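Local atomic coordinates of beta-galactosidase (Bacillus circulans, PDB entry 4MAD), a protein that probably hydrolyses terminal non-reducing beta-D-galactose residues in beta-D-galactosides, as a member of glycoside hydrolase family 35. Residues F565-E568 / G569-I573. Sequence-based numbering, arbitrary orientation.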
loop_
_atom_site.group_PDB
_atom_site.type_symbol
_atom_site.label_atom_id
_atom_site.label_comp_id
_atom_site.label_asym_id
_atom_site.label_seq_id
_atom_site.Cartn_x
_atom_site.Cartn_y
_atom_site.Cartn_z
ATOM N N PHE A 565 -14.470 11.472 -6.132
ATOM C CA PHE A 565 -15.290 10.650 -5.306
ATOM C C PHE A 565 -16.677 11.291 -5.022
ATOM O O PHE A 565 -17.602 10.626 -4.717
ATOM C CB PHE A 565 -14.555 10.334 -4.022
ATOM C CG PHE A 565 -13.432 9.313 -4.164
ATOM C CD1 PHE A 565 -13.092 8.768 -5.364
ATOM C CD2 PHE A 565 -12.726 8.916 -3.065
ATOM C CE1 PHE A 565 -12.091 7.874 -5.451
ATOM C CE2 PHE A 565 -11.760 8.026 -3.158
ATOM C CZ PHE A 565 -11.424 7.511 -4.351
ATOM N N LEU A 566 -16.714 12.608 -5.024
ATOM C CA LEU A 566 -17.893 13.433 -4.820
ATOM C C LEU A 566 -18.704 13.770 -6.096
ATOM O O LEU A 566 -18.226 13.652 -7.182
ATOM C CB LEU A 566 -17.513 14.741 -4.141
ATOM C CG LEU A 566 -16.915 14.705 -2.732
ATOM C CD1 LEU A 566 -16.407 16.006 -2.221
ATOM C CD2 LEU A 566 -17.870 14.112 -1.810
ATOM N N GLN A 567 -19.946 14.156 -5.874
ATOM C CA GLN A 567 -20.821 14.615 -6.919
ATOM C C GLN A 567 -21.684 15.752 -6.438
ATOM O O GLN A 567 -21.916 15.922 -5.269
ATOM C CB GLN A 567 -21.677 13.501 -7.467
ATOM C CG GLN A 567 -22.714 12.987 -6.535
ATOM C CD GLN A 567 -23.259 11.661 -7.011
ATOM O OE1 GLN A 567 -22.515 10.730 -7.206
ATOM N NE2 GLN A 567 -24.527 11.587 -7.218
ATOM N N GLU A 568 -22.142 16.548 -7.381
ATOM C CA GLU A 568 -23.030 17.628 -7.030
ATOM C C GLU A 568 -24.279 17.055 -6.491
ATOM O O GLU A 568 -24.776 16.138 -7.012
ATOM C CB GLU A 568 -23.352 18.497 -8.239
ATOM C CG GLU A 568 -22.349 19.609 -8.390
ATOM C CD GLU A 568 -22.298 20.227 -9.776
ATOM O OE1 GLU A 568 -23.312 20.196 -10.485
ATOM O OE2 GLU A 568 -21.229 20.755 -10.129
ATOM N N GLY A 569 -24.813 17.656 -5.465
ATOM C CA GLY A 569 -25.996 17.092 -4.858
ATOM C C GLY A 569 -25.717 16.277 -3.628
ATOM O O GLY A 569 -24.823 16.578 -2.913
ATOM N N GLU A 570 -26.526 15.265 -3.393
ATOM C CA GLU A 570 -26.366 14.430 -2.244
ATOM C C GLU A 570 -25.305 13.380 -2.451
ATOM O O GLU A 570 -25.175 12.857 -3.499
ATOM C CB GLU A 570 -27.688 13.785 -1.911
ATOM C CG GLU A 570 -28.710 14.776 -1.529
ATOM C CD GLU A 570 -29.965 14.132 -1.080
ATOM O OE1 GLU A 570 -30.224 12.968 -1.406
ATOM O OE2 GLU A 570 -30.696 14.822 -0.385
ATOM N N ASN A 571 -24.565 13.095 -1.398
ATOM C CA ASN A 571 -23.464 12.174 -1.431
ATOM C C ASN A 571 -23.633 11.243 -0.264
ATOM O O ASN A 571 -23.990 11.672 0.777
ATOM C CB ASN A 571 -22.141 12.926 -1.286
ATOM C CG ASN A 571 -21.769 13.732 -2.532
ATOM O OD1 ASN A 571 -21.049 13.300 -3.368
ATOM N ND2 ASN A 571 -22.278 14.930 -2.608
ATOM N N GLU A 572 -23.351 9.972 -0.461
ATOM C CA GLU A 572 -23.566 9.022 0.569
ATOM C C GLU A 572 -22.295 8.801 1.390
ATOM O O GLU A 572 -21.344 8.367 0.888
ATOM C CB GLU A 572 -24.027 7.724 -0.070
ATOM C CG GLU A 572 -24.048 6.589 0.817
ATOM C CD GLU A 572 -24.286 5.261 0.067
ATOM O OE1 GLU A 572 -23.318 4.553 -0.242
ATOM O OE2 GLU A 572 -25.454 4.987 -0.219
ATOM N N ILE A 573 -22.348 9.129 2.664
ATOM C CA ILE A 573 -21.244 8.893 3.542
ATOM C C ILE A 573 -21.557 7.746 4.461
ATOM O O ILE A 573 -22.468 7.799 5.201
ATOM C CB ILE A 573 -21.004 10.078 4.436
ATOM C CG1 ILE A 573 -20.859 11.359 3.618
ATOM C CG2 ILE A 573 -19.814 9.852 5.211
ATOM C CD1 ILE A 573 -19.938 11.301 2.531
#
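Asn-571 grips the backbone of Gln-567 with both ends of its side-chain amide. Its OD1 accepts the N-H of Gln-567 (OD1 to N 2.9 Å), which lies in the carbonyl plane on a lone pair. Its ND2 donates back to Gln-567 O at 2.9 Å, and that oxygen sits only 13° out of the amide plane. Both bonds are slightly bent, with N-H...O angles near 155°. With chi1 at -72°, CG of Asn-571 lies opposite its carbonyl carbon, and this carries the amide toward Gln-567.

Leu-566 crosses the Asn-571 side chain at about a right angle, and its CD2 lies 3.6 Å from OD1. The side chain of Gln-567 meets the amide with carbon: its CG lies 3.6 Å from Asn-571 OD1. Gly-569 turns the chain into strand 569-577 with a positive phi, where a CB would clash with Glu-568 O.

ND2 also donates to Leu-520 O on the neighbouring strand 514-522. With an alanine here in place of Asn-571, the N-H and C=O of Gln-567 and the carbonyl of Leu-520 would probably lose their mate, and the loop could shift from the strand. The paired bonds thus pin the loop after strand 558-561 to the start of strand 569-577 in the galactose-binding-like beta domain. The buried amide, bonded to both the N-H and the C=O of one residue, pairs with Gln-567 much as a neighbouring strand might.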